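Local structure of conjugal transfer protein TRWB (Escherichia coli, 1E9R) at residues L70-Y75 with D92-F97; D82-I86 with W234-G240; R99-L105 with G240-T246; C267-L271 with S296-A300. The protein couples DNA processing to secretion in bacterial conjugation, probably as a membrane-anchored hexameric ring ATPase that drives transfer of DNA. One frame throughout, in Å; residues are numbered along the deposited sequence.

Contact 1 of 4, residues L70-Y75 with D92-F97; sequences LRELAY and DMLSKF
Arg-71 reaches from helix 66-79 across to Phe-97, Lys-96 and Asp-92 of helix 92-97, and its long chain changes character on the way. From CB, the first torsion swings CG anti to the backbone N (chi1 -155°), placing CG beside the Phe-97 ring. Arg-71 CG lies at the edge of that ring, near its plane, 3.6 Å from Phe-97 CE2. Arg-71 CD passes 4.1 Å from Lys-96 NZ, and there the chain bends to turn the guanidinium to Asp-92. Arg-71 NE donates to Asp-92 OD2 at 3.3 Å on the syn lone pair, with a bent N-H...O angle of 138°; guanidinium and carboxylate stand nearly perpendicular. NH2 stays farther from that oxygen, so a single N-H makes the bond. Lys-96 NZ sits above one guanidinium face, a like-charge approach that Asp-92 probably offsets: its OD1 forms a salt bridge with Lys-96 NZ, the hydrogen bond weak, and the three residues make a salt-bridge network.

Beside this charged group the contact is apolar. Ala-74 CB meets Met-93 SD at 3.9 Å, a small residue matched to a bulky, flexible one. Tyr-75 CD1 lies 3.8 Å from Phe-97 CE1; their rings are near parallel but slid apart, and Phe-425 meets both edge-to-face. The short helical segments run at 40° to each other, side by side over the sheet, where Ala-74 and Met-93 rest on Met-84 and Ile-86 of strand 83-89. Such helix layers belong to the alpha/beta fold of P-loop NTPases, and helix 66-79 begins within a sequence consistent with a Walker A loop, whose residues the Arg-71 side chain touches.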
loop_
_atom_site.group_PDB
_atom_site.type_symbol
_atom_site.label_atom_id
_atom_site.label_comp_id
_atom_site.label_asym_id
_atom_site.label_seq_id
_atom_site.Cartn_x
_atom_site.Cartn_y
_atom_site.Cartn_z
ATOM N N LEU B 70 24.466 9.793 26.671
ATOM C CA LEU B 70 25.585 9.207 25.937
ATOM C C LEU B 70 26.918 9.709 26.480
ATOM O O LEU B 70 27.887 8.950 26.548
ATOM C CB LEU B 70 25.506 9.533 24.446
ATOM C CG LEU B 70 24.811 8.491 23.577
ATOM C CD1 LEU B 70 23.324 8.469 23.908
ATOM C CD2 LEU B 70 25.048 8.817 22.107
ATOM N N ARG B 71 26.963 10.989 26.858
ATOM C CA ARG B 71 28.181 11.596 27.401
ATOM C C ARG B 71 28.574 10.867 28.692
ATOM O O ARG B 71 29.734 10.490 28.887
ATOM C CB ARG B 71 27.952 13.086 27.681
ATOM C CG ARG B 71 29.231 13.918 27.664
ATOM C CD ARG B 71 28.938 15.403 27.842
ATOM N NE ARG B 71 28.054 15.910 26.795
ATOM C CZ ARG B 71 26.935 16.591 27.031
ATOM N NH1 ARG B 71 26.570 16.842 28.281
ATOM N NH2 ARG B 71 26.177 17.018 26.024
ATOM N N GLU B 72 27.593 10.661 29.565
ATOM C CA GLU B 72 27.819 9.963 30.820
ATOM C C GLU B 72 28.334 8.542 30.602
ATOM O O GLU B 72 29.274 8.095 31.258
ATOM C CB GLU B 72 26.522 9.910 31.617
ATOM C CG GLU B 72 26.546 8.865 32.712
ATOM C CD GLU B 72 25.294 8.865 33.567
ATOM O OE1 GLU B 72 24.505 9.849 33.514
ATOM O OE2 GLU B 72 25.117 7.870 34.301
ATOM N N LEU B 73 27.700 7.827 29.684
ATOM C CA LEU B 73 28.094 6.464 29.381
ATOM C C LEU B 73 29.530 6.401 28.862
ATOM O O LEU B 73 30.316 5.552 29.280
ATOM C CB LEU B 73 27.147 5.876 28.339
ATOM C CG LEU B 73 26.446 4.581 28.721
ATOM C CD1 LEU B 73 25.501 4.202 27.622
ATOM C CD2 LEU B 73 27.455 3.485 28.955
ATOM N N ALA B 74 29.868 7.300 27.941
ATOM C CA ALA B 74 31.210 7.344 27.359
ATOM C C ALA B 74 32.253 7.654 28.435
ATOM O O ALA B 74 33.314 7.019 28.500
ATOM C CB ALA B 74 31.261 8.400 26.256
ATOM N N TYR B 75 31.935 8.642 29.268
ATOM C CA TYR B 75 32.803 9.052 30.358
ATOM C C TYR B 75 33.123 7.888 31.296
ATOM O O TYR B 75 34.285 7.554 31.518
ATOM C CB TYR B 75 32.133 10.172 31.143
ATOM C CG TYR B 75 32.865 10.549 32.407
ATOM C CD1 TYR B 75 34.229 10.861 32.383
ATOM C CD2 TYR B 75 32.191 10.619 33.626
ATOM C CE1 TYR B 75 34.903 11.232 33.544
ATOM C CE2 TYR B 75 32.853 10.992 34.794
ATOM C CZ TYR B 75 34.206 11.296 34.748
ATOM O OH TYR B 75 34.858 11.662 35.909
ATOM N N ASP B 92 32.033 18.012 20.428
ATOM C CA ASP B 92 31.716 18.215 21.842
ATOM C C ASP B 92 32.442 17.235 22.771
ATOM O O ASP B 92 33.068 17.637 23.746
ATOM C CB ASP B 92 30.212 18.100 22.075
ATOM C CG ASP B 92 29.862 17.977 23.551
ATOM O OD1 ASP B 92 30.196 18.905 24.328
ATOM O OD2 ASP B 92 29.257 16.950 23.943
ATOM N N MET B 93 32.355 15.946 22.476
ATOM C CA MET B 93 33.014 14.947 23.304
ATOM C C MET B 93 34.522 15.007 23.161
ATOM O O MET B 93 35.253 14.712 24.101
ATOM C CB MET B 93 32.512 13.549 22.943
ATOM C CG MET B 93 31.090 13.295 23.395
ATOM S SD MET B 93 30.991 11.711 24.234
ATOM C CE MET B 93 29.599 10.913 23.303
ATOM N N LEU B 94 34.979 15.382 21.972
ATOM C CA LEU B 94 36.405 15.499 21.694
ATOM C C LEU B 94 36.982 16.590 22.588
ATOM O O LEU B 94 38.071 16.443 23.158
ATOM C CB LEU B 94 36.630 15.878 20.223
ATOM C CG LEU B 94 38.020 16.413 19.843
ATOM C CD1 LEU B 94 39.068 15.318 20.012
ATOM C CD2 LEU B 94 38.004 16.920 18.416
ATOM N N SER B 95 36.232 17.684 22.708
ATOM C CA SER B 95 36.657 18.811 23.507
ATOM C C SER B 95 36.699 18.501 24.998
ATOM O O SER B 95 37.442 19.134 25.741
ATOM C CB SER B 95 35.740 20.003 23.247
ATOM O OG SER B 95 34.466 19.794 23.817
ATOM N N LYS B 96 35.919 17.526 25.446
ATOM C CA LYS B 96 35.907 17.199 26.861
ATOM C C LYS B 96 36.647 15.933 27.220
ATOM O O LYS B 96 37.173 15.823 28.324
ATOM C CB LYS B 96 34.469 17.108 27.373
ATOM C CG LYS B 96 33.760 18.442 27.416
ATOM C CD LYS B 96 32.276 18.252 27.646
ATOM C CE LYS B 96 31.517 19.575 27.539
ATOM N NZ LYS B 96 30.038 19.357 27.622
ATOM N N PHE B 97 36.708 14.978 26.302
ATOM C CA PHE B 97 37.382 13.718 26.604
ATOM C C PHE B 97 38.584 13.391 25.730
ATOM O O PHE B 97 39.240 12.364 25.930
ATOM C CB PHE B 97 36.380 12.566 26.522
ATOM C CG PHE B 97 35.140 12.784 27.338
ATOM C CD1 PHE B 97 35.221 13.029 28.703
ATOM C CD2 PHE B 97 33.888 12.740 26.739
ATOM C CE1 PHE B 97 34.075 13.228 29.458
ATOM C CE2 PHE B 97 32.735 12.937 27.484
ATOM C CZ PHE B 97 32.829 13.182 28.849
#

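Contact 2 of 4, residues D82-I86 with W234-G240; sequences DRMVI and WLEDPNG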
loop_
_atom_site.group_PDB
_atom_site.type_symbol
_atom_site.label_atom_id
_atom_site.label_comp_id
_atom_site.label_asym_id
_atom_site.label_seq_id
_atom_site.Cartn_x
_atom_site.Cartn_y
_atom_site.Cartn_z
ATOM N N ASP B 82 38.176 1.825 28.680
ATOM C CA ASP B 82 37.682 1.195 27.460
ATOM C C ASP B 82 38.010 2.019 26.217
ATOM O O ASP B 82 38.092 3.247 26.282
ATOM C CB ASP B 82 36.160 1.024 27.552
ATOM C CG ASP B 82 35.748 -0.064 28.522
ATOM O OD1 ASP B 82 36.368 -0.191 29.597
ATOM O OD2 ASP B 82 34.789 -0.796 28.211
ATOM N N ARG B 83 38.216 1.341 25.090
ATOM C CA ARG B 83 38.471 2.038 23.830
ATOM C C ARG B 83 37.113 2.292 23.172
ATOM O O ARG B 83 36.186 1.490 23.319
ATOM C CB ARG B 83 39.325 1.194 22.878
ATOM C CG ARG B 83 40.793 1.103 23.228
ATOM C CD ARG B 83 41.570 0.416 22.107
ATOM N NE ARG B 83 41.831 1.297 20.969
ATOM C CZ ARG B 83 42.219 0.863 19.772
ATOM N NH1 ARG B 83 42.376 -0.438 19.559
ATOM N NH2 ARG B 83 42.474 1.724 18.793
ATOM N N MET B 84 36.992 3.398 22.447
ATOM C CA MET B 84 35.733 3.711 21.790
ATOM C C MET B 84 35.841 4.633 20.577
ATOM O O MET B 84 36.796 5.395 20.431
ATOM C CB MET B 84 34.766 4.312 22.811
ATOM C CG MET B 84 35.358 5.444 23.620
ATOM S SD MET B 84 34.506 5.663 25.192
ATOM C CE MET B 84 33.944 7.251 25.000
ATOM N N VAL B 85 34.857 4.517 19.689
ATOM C CA VAL B 85 34.761 5.350 18.495
ATOM C C VAL B 85 33.508 6.172 18.753
ATOM O O VAL B 85 32.473 5.622 19.118
ATOM C CB VAL B 85 34.561 4.518 17.221
ATOM C CG1 VAL B 85 34.352 5.436 16.042
ATOM C CG2 VAL B 85 35.759 3.632 16.987
ATOM N N ILE B 86 33.600 7.484 18.580
ATOM C CA ILE B 86 32.460 8.351 18.839
ATOM C C ILE B 86 32.078 9.227 17.649
ATOM O O ILE B 86 32.916 9.958 17.104
ATOM C CB ILE B 86 32.753 9.281 20.039
ATOM C CG1 ILE B 86 33.116 8.445 21.265
ATOM C CG2 ILE B 86 31.557 10.161 20.330
ATOM C CD1 ILE B 86 33.594 9.270 22.457
ATOM N N TRP B 234 44.209 0.735 13.088
ATOM C CA TRP B 234 43.953 1.423 14.337
ATOM C C TRP B 234 43.209 0.499 15.315
ATOM O O TRP B 234 43.535 0.429 16.502
ATOM C CB TRP B 234 43.114 2.670 14.077
ATOM C CG TRP B 234 42.712 3.380 15.325
ATOM C CD1 TRP B 234 43.499 4.176 16.105
ATOM C CD2 TRP B 234 41.429 3.331 15.968
ATOM N NE1 TRP B 234 42.791 4.626 17.194
ATOM C CE2 TRP B 234 41.517 4.125 17.135
ATOM C CE3 TRP B 234 40.215 2.693 15.673
ATOM C CZ2 TRP B 234 40.433 4.298 18.010
ATOM C CZ3 TRP B 234 39.135 2.865 16.545
ATOM C CH2 TRP B 234 39.255 3.662 17.700
ATOM N N LEU B 235 42.201 -0.209 14.819
ATOM C CA LEU B 235 41.432 -1.105 15.674
ATOM C C LEU B 235 42.314 -2.175 16.280
ATOM O O LEU B 235 42.153 -2.548 17.440
ATOM C CB LEU B 235 40.303 -1.765 14.882
ATOM C CG LEU B 235 39.120 -0.859 14.531
ATOM C CD1 LEU B 235 38.160 -1.593 13.613
ATOM C CD2 LEU B 235 38.423 -0.428 15.801
ATOM N N GLU B 236 43.258 -2.656 15.487
ATOM C CA GLU B 236 44.162 -3.703 15.926
ATOM C C GLU B 236 45.232 -3.208 16.880
ATOM O O GLU B 236 45.775 -3.984 17.656
ATOM C CB GLU B 236 44.824 -4.349 14.713
ATOM C CG GLU B 236 43.829 -4.911 13.719
ATOM C CD GLU B 236 44.496 -5.503 12.499
ATOM O OE1 GLU B 236 45.223 -4.753 11.802
ATOM O OE2 GLU B 236 44.289 -6.713 12.240
ATOM N N ASP B 237 45.536 -1.917 16.827
ATOM C CA ASP B 237 46.565 -1.357 17.691
ATOM C C ASP B 237 46.081 -1.239 19.124
ATOM O O ASP B 237 45.267 -0.374 19.442
ATOM C CB ASP B 237 46.993 0.016 17.179
ATOM C CG ASP B 237 48.116 0.624 18.003
ATOM O OD1 ASP B 237 48.652 -0.070 18.901
ATOM O OD2 ASP B 237 48.461 1.798 17.749
ATOM N N PRO B 238 46.603 -2.090 20.017
ATOM C CA PRO B 238 46.242 -2.116 21.439
ATOM C C PRO B 238 46.447 -0.765 22.103
ATOM O O PRO B 238 45.640 -0.337 22.929
ATOM C CB PRO B 238 47.178 -3.172 22.018
ATOM C CG PRO B 238 47.524 -4.032 20.830
ATOM C CD PRO B 238 47.722 -3.009 19.754
ATOM N N ASN B 239 47.538 -0.100 21.728
ATOM C CA ASN B 239 47.864 1.208 22.280
ATOM C C ASN B 239 47.175 2.343 21.540
ATOM O O ASN B 239 47.405 3.515 21.839
ATOM C CB ASN B 239 49.375 1.423 22.265
ATOM C CG ASN B 239 50.109 0.345 23.026
ATOM O OD1 ASN B 239 49.802 0.074 24.196
ATOM N ND2 ASN B 239 51.084 -0.287 22.370
ATOM N N GLY B 240 46.342 1.993 20.562
ATOM C CA GLY B 240 45.609 3.010 19.837
ATOM C C GLY B 240 44.707 3.687 20.856
ATOM O O GLY B 240 44.363 3.091 21.885
#
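Arg-83 and Trp-234 come at each other from opposite directions, and their flat groups meet steeply, the guanidinium and indole planes 67° apart. The arginine therefore does not lie flat on the indole: Arg-83 NH2 points down at the ring, 3.1 Å from Trp-234 CE2. Arg-83 CZ stands 4.4 Å from the centroid of the six-membered ring of Trp-234, a cation-pi contact over the face. Arg-83 NH2 also donates in the guanidinium plane to Trp-234 O, at 2.8 Å and a nearly straight 165°, arriving from above the carbonyl plane. Arg-83 NH1 gives a second bond, to Leu-235 O at 3.0 Å, so two carbonyls of the last helical turn share one cation. Arg-83 NE hydrogen-bonds to Gly-241 O, just past the segment, while Gly-240 CA lies over a guanidinium face; a side chain there would run into Arg-83 NH2, so glycine fits the position.

At the ring's edge, Val-85 CG2 touches Trp-234 CZ3 at 3.5 Å, a branched aliphatic residue packed against the broad indole. A leucine in place of Arg-83 would probably leave the carbonyls of Trp-234 and Leu-235 without these donors and the indole face without its cation. Arginine suits the site because its N-H groups spread in several directions while its charge can face an aromatic surface. The chemistry implies that strand 83-89 holds the C-terminal end of helix 231-236 through main-chain oxygens, whose partial negative charge would probably favour the cation.

Contact 3 of 4, residues R99-L105 with G240-T246; sequences RDKDIIL and GGNLFIT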
loop_
_atom_site.group_PDB
_atom_site.type_symbol
_atom_site.label_atom_id
_atom_site.label_comp_id
_atom_site.label_asym_id
_atom_site.label_seq_id
_atom_site.Cartn_x
_atom_site.Cartn_y
_atom_site.Cartn_z
ATOM N N ARG B 99 42.121 13.060 24.448
ATOM C CA ARG B 99 43.475 13.025 24.987
ATOM C C ARG B 99 44.460 13.151 23.836
ATOM O O ARG B 99 44.072 13.161 22.670
ATOM C CB ARG B 99 43.726 11.727 25.751
ATOM C CG ARG B 99 42.807 11.534 26.948
ATOM C CD ARG B 99 42.735 10.057 27.315
ATOM N NE ARG B 99 42.752 9.211 26.118
ATOM C CZ ARG B 99 42.492 7.904 26.100
ATOM N NH1 ARG B 99 42.181 7.264 27.221
ATOM N NH2 ARG B 99 42.550 7.231 24.957
ATOM N N ASP B 100 45.740 13.229 24.172
ATOM C CA ASP B 100 46.785 13.405 23.180
ATOM C C ASP B 100 46.960 12.271 22.169
ATOM O O ASP B 100 47.175 12.519 20.980
ATOM C CB ASP B 100 48.105 13.675 23.904
ATOM C CG ASP B 100 49.041 14.553 23.096
ATOM O OD1 ASP B 100 49.764 14.023 22.218
ATOM O OD2 ASP B 100 49.036 15.784 23.336
ATOM N N LYS B 101 46.869 11.034 22.638
ATOM C CA LYS B 101 47.036 9.862 21.777
ATOM C C LYS B 101 45.798 9.512 20.951
ATOM O O LYS B 101 45.803 8.530 20.203
ATOM C CB LYS B 101 47.411 8.645 22.629
ATOM C CG LYS B 101 46.427 8.379 23.772
ATOM C CD LYS B 101 46.762 7.108 24.532
ATOM C CE LYS B 101 46.667 5.891 23.626
ATOM N NZ LYS B 101 46.867 4.622 24.377
ATOM N N ASP B 102 44.739 10.307 21.083
ATOM C CA ASP B 102 43.510 10.033 20.356
ATOM C C ASP B 102 43.503 10.532 18.916
ATOM O O ASP B 102 44.259 11.434 18.549
ATOM C CB ASP B 102 42.306 10.586 21.121
ATOM C CG ASP B 102 42.122 9.910 22.470
ATOM O OD1 ASP B 102 42.416 8.696 22.569
ATOM O OD2 ASP B 102 41.676 10.582 23.427
ATOM N N ILE B 103 42.626 9.920 18.121
ATOM C CA ILE B 103 42.468 10.203 16.697
ATOM C C ILE B 103 41.263 11.086 16.368
ATOM O O ILE B 103 40.253 11.070 17.075
ATOM C CB ILE B 103 42.299 8.888 15.909
ATOM C CG1 ILE B 103 43.405 7.907 16.273
ATOM C CG2 ILE B 103 42.336 9.162 14.429
ATOM C CD1 ILE B 103 44.781 8.396 15.921
ATOM N N ILE B 104 41.384 11.853 15.286
ATOM C CA ILE B 104 40.304 12.712 14.813
ATOM C C ILE B 104 40.128 12.502 13.311
ATOM O O ILE B 104 41.104 12.443 12.559
ATOM C CB ILE B 104 40.587 14.221 15.028
ATOM C CG1 ILE B 104 40.623 14.555 16.515
ATOM C CG2 ILE B 104 39.507 15.047 14.357
ATOM C CD1 ILE B 104 40.917 16.021 16.801
ATOM N N LEU B 105 38.880 12.363 12.886
ATOM C CA LEU B 105 38.559 12.222 11.478
ATOM C C LEU B 105 37.525 13.287 11.193
ATOM O O LEU B 105 36.378 13.200 11.628
ATOM C CB LEU B 105 38.002 10.840 11.157
ATOM C CG LEU B 105 39.059 9.754 10.960
ATOM C CD1 LEU B 105 38.378 8.478 10.518
ATOM C CD2 LEU B 105 40.082 10.193 9.916
ATOM N N GLY B 240 46.342 1.993 20.562
ATOM C CA GLY B 240 45.609 3.010 19.837
ATOM C C GLY B 240 44.707 3.687 20.856
ATOM O O GLY B 240 44.363 3.091 21.885
ATOM N N GLY B 241 44.322 4.931 20.601
ATOM C CA GLY B 241 43.466 5.608 21.557
ATOM C C GLY B 241 42.001 5.449 21.209
ATOM O O GLY B 241 41.520 4.347 20.949
ATOM N N ASN B 242 41.293 6.571 21.219
ATOM C CA ASN B 242 39.887 6.606 20.883
ATOM C C ASN B 242 39.763 7.402 19.590
ATOM O O ASN B 242 40.631 8.210 19.272
ATOM C CB ASN B 242 39.094 7.286 21.998
ATOM C CG ASN B 242 39.215 6.559 23.320
ATOM O OD1 ASN B 242 39.203 5.323 23.365
ATOM N ND2 ASN B 242 39.322 7.318 24.407
ATOM N N LEU B 243 38.687 7.170 18.846
ATOM C CA LEU B 243 38.475 7.861 17.584
ATOM C C LEU B 243 37.266 8.790 17.656
ATOM O O LEU B 243 36.172 8.363 18.008
ATOM C CB LEU B 243 38.268 6.838 16.467
ATOM C CG LEU B 243 38.625 7.236 15.035
ATOM C CD1 LEU B 243 38.150 6.148 14.101
ATOM C CD2 LEU B 243 37.987 8.550 14.666
ATOM N N PHE B 244 37.466 10.063 17.334
ATOM C CA PHE B 244 36.364 11.016 17.341
ATOM C C PHE B 244 36.066 11.453 15.926
ATOM O O PHE B 244 36.915 12.070 15.277
ATOM C CB PHE B 244 36.700 12.267 18.138
ATOM C CG PHE B 244 36.930 12.018 19.581
ATOM C CD1 PHE B 244 38.135 11.480 20.023
ATOM C CD2 PHE B 244 35.948 12.336 20.509
ATOM C CE1 PHE B 244 38.361 11.263 21.380
ATOM C CE2 PHE B 244 36.160 12.124 21.868
ATOM C CZ PHE B 244 37.373 11.586 22.308
ATOM N N ILE B 245 34.870 11.118 15.446
ATOM C CA ILE B 245 34.434 11.508 14.107
ATOM C C ILE B 245 33.598 12.760 14.316
ATOM O O ILE B 245 32.439 12.692 14.720
ATOM C CB ILE B 245 33.586 10.407 13.445
ATOM C CG1 ILE B 245 34.459 9.172 13.204
ATOM C CG2 ILE B 245 32.989 10.919 12.136
ATOM C CD1 ILE B 245 33.709 7.984 12.671
ATOM N N THR B 246 34.205 13.904 14.042
ATOM C CA THR B 246 33.548 15.183 14.248
ATOM C C THR B 246 33.219 15.887 12.944
ATOM O O THR B 246 33.658 15.469 11.868
ATOM C CB THR B 246 34.453 16.119 15.063
ATOM O OG1 THR B 246 35.624 16.423 14.287
ATOM C CG2 THR B 246 34.880 15.458 16.377
#
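The Arg-99 guanidinium has Asn-242 ND2 over one face, displaced from its centre, the guanidinium and amide planes 18° apart, with Gly-241 CA at its edge. Arg-99 NH2 and Asn-242 ND2 are 3.3 Å apart but both are donors, so this is contact and not a bond; Asn-242 turns OD1 instead to Met-84 N. The Phe-244 ring has Ile-103 O at its edge, in plane.

Asp-102 links the two segments. Asp-102 OD1 takes Arg-99 NH2 at 2.8 Å on the syn lone pair. Asn-242 N meets Asp-102 OD1 from above the carboxylate plane, also at 2.8 Å. Asp-102 OD2 accepts Arg-99 N at 2.7 Å. Gly-241 fits because a CB there would strike OD1. An alanine replacing Asp-102 would probably leave the Arg-99 guanidinium without its carboxylate mate and Asn-242 N without its acceptor.

Beyond it the strands pair in register: Ile-103 N donates to Asn-242 O at 2.9 Å, Phe-244 N to Ile-103 O at 3.0 Å, and Leu-105 N to Phe-244 O. Ile-103, Leu-105, Leu-243 and Ile-245 share one face, where Leu-105 CG meets Leu-243 CD2 at 4.0 Å; Ile-104 and Phe-244 take the other. This is parallel pairing at one edge of the P-loop NTPase sheet, strand 103-105 being outermost within the chain.

Contact 4 of 4, residues C267-L271 with S296-A300; sequences CTSIL and SLADA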
loop_
_atom_site.group_PDB
_atom_site.type_symbol
_atom_site.label_atom_id
_atom_site.label_comp_id
_atom_site.label_asym_id
_atom_site.label_seq_id
_atom_site.Cartn_x
_atom_site.Cartn_y
_atom_site.Cartn_z
ATOM N N CYS B 267 32.213 -0.906 11.461
ATOM C CA CYS B 267 31.350 -2.063 11.593
ATOM C C CYS B 267 31.811 -3.317 10.845
ATOM O O CYS B 267 31.673 -4.420 11.362
ATOM C CB CYS B 267 29.937 -1.693 11.167
ATOM S SG CYS B 267 29.156 -0.453 12.250
ATOM N N THR B 268 32.365 -3.165 9.644
ATOM C CA THR B 268 32.816 -4.334 8.882
ATOM C C THR B 268 34.146 -4.837 9.378
ATOM O O THR B 268 34.391 -6.040 9.440
ATOM C CB THR B 268 33.060 -4.049 7.396
ATOM O OG1 THR B 268 32.176 -3.031 6.941
ATOM C CG2 THR B 268 32.828 -5.305 6.586
ATOM N N SER B 269 35.019 -3.893 9.696
ATOM C CA SER B 269 36.366 -4.212 10.132
ATOM C C SER B 269 36.497 -5.016 11.418
ATOM O O SER B 269 37.347 -5.900 11.493
ATOM C CB SER B 269 37.190 -2.926 10.219
ATOM O OG SER B 269 37.363 -2.377 8.923
ATOM N N ILE B 270 35.670 -4.731 12.423
ATOM C CA ILE B 270 35.767 -5.475 13.677
ATOM C C ILE B 270 35.532 -6.968 13.465
ATOM O O ILE B 270 36.021 -7.792 14.230
ATOM C CB ILE B 270 34.757 -4.991 14.709
ATOM C CG1 ILE B 270 33.351 -5.258 14.189
ATOM C CG2 ILE B 270 34.978 -3.512 15.015
ATOM C CD1 ILE B 270 32.307 -5.228 15.258
ATOM N N LEU B 271 34.780 -7.309 12.425
ATOM C CA LEU B 271 34.479 -8.699 12.109
ATOM C C LEU B 271 35.714 -9.418 11.609
ATOM O O LEU B 271 35.721 -10.645 11.474
ATOM C CB LEU B 271 33.393 -8.762 11.038
ATOM C CG LEU B 271 31.937 -8.915 11.461
ATOM C CD1 LEU B 271 31.629 -8.046 12.647
ATOM C CD2 LEU B 271 31.056 -8.573 10.275
ATOM N N SER B 296 26.697 -2.558 6.904
ATOM C CA SER B 296 27.256 -3.489 7.883
ATOM C C SER B 296 26.839 -3.307 9.322
ATOM O O SER B 296 27.198 -4.121 10.163
ATOM C CB SER B 296 28.782 -3.431 7.826
ATOM O OG SER B 296 29.219 -3.408 6.481
ATOM N N LEU B 297 26.107 -2.245 9.623
ATOM C CA LEU B 297 25.679 -2.015 11.000
ATOM C C LEU B 297 24.966 -3.237 11.583
ATOM O O LEU B 297 25.284 -3.676 12.687
ATOM C CB LEU B 297 24.735 -0.818 11.075
ATOM C CG LEU B 297 24.759 0.023 12.351
ATOM C CD1 LEU B 297 23.413 0.698 12.505
ATOM C CD2 LEU B 297 25.075 -0.830 13.569
ATOM N N ALA B 298 24.007 -3.784 10.836
ATOM C CA ALA B 298 23.227 -4.938 11.280
ATOM C C ALA B 298 24.071 -6.131 11.688
ATOM O O ALA B 298 23.855 -6.717 12.745
ATOM C CB ALA B 298 22.251 -5.350 10.197
ATOM N N ASP B 299 25.024 -6.510 10.850
ATOM C CA ASP B 299 25.873 -7.643 11.179
ATOM C C ASP B 299 26.758 -7.338 12.386
ATOM O O ASP B 299 27.041 -8.213 13.201
ATOM C CB ASP B 299 26.743 -8.020 9.984
ATOM C CG ASP B 299 25.925 -8.437 8.788
ATOM O OD1 ASP B 299 25.057 -9.324 8.945
ATOM O OD2 ASP B 299 26.158 -7.877 7.692
ATOM N N ALA B 300 27.187 -6.089 12.504
ATOM C CA ALA B 300 28.040 -5.705 13.610
ATOM C C ALA B 300 27.290 -5.801 14.923
ATOM O O ALA B 300 27.879 -6.155 15.937
ATOM C CB ALA B 300 28.572 -4.288 13.404
HETATM O O HOH W 1 29.574 -5.842 9.891
#
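Two helix ends meet here in the alpha/beta domain, the C-terminal end of helix 252-269 and the start of helix 297-303, with Cys-267 against Ala-300 at the centre. Cys-267 CB and Ala-300 CB lie 3.7 Å apart; small residues on both sides let the backbones approach closely. With SG anti to its carbonyl carbon (chi1 -65°), Cys-267 SG comes 4.0 Å from Leu-297 CA. Ile-270 CD1 also approaches Ala-300 CB, at 4.3 Å, and both residues touch Leu-309 of strand 309-315.

A buried polar layer lies alongside. A water donates to Cys-267 O and to Ser-296 O, each at 2.9 Å, tying two carbonyls that could not bond directly. Ser-296 O accepts from Ala-300 N as well, in the first turn of the helix. Thr-268 OG1 stands 3.0 Å from Ser-296 OG and is bonded to Asp-264 O; Asp-264 also takes the Ser-296 amide on its side chain. Short hydroxyl residues suit such a tight seam. Leu-271, which lies along Asp-299 and Ala-300, also packs on Asp-250 of a neighbouring subunit, so this water-bridged helix-to-helix junction sits beside a subunit contact in the hexameric ring, an assembly resembling F1-ATPase and ring helicases.

In the fold
From the N terminus, contact 1 opens on helix 66-79 and closes a short loop at helix 92-97, but contact 2 opens inside that loop on strand 83-89, so the two cross. Contact 3 opens at 99-105 once contact 1 has closed. Contacts 2 and 3 then cross in turn: both span the long, largely helical excursion that returns through helix 231-236 to strand 243-247, and they share Gly-240. Contact 4 follows in series, joining helix 252-269 to helix 297-303 after strand 281-285. Leu-235 of contact 2 touches Ser-269 and Ile-270 of contact 4, while Leu-94 of contact 1 packs on Ile-104 and Phe-244 of contact 3, uniting helices and sheet.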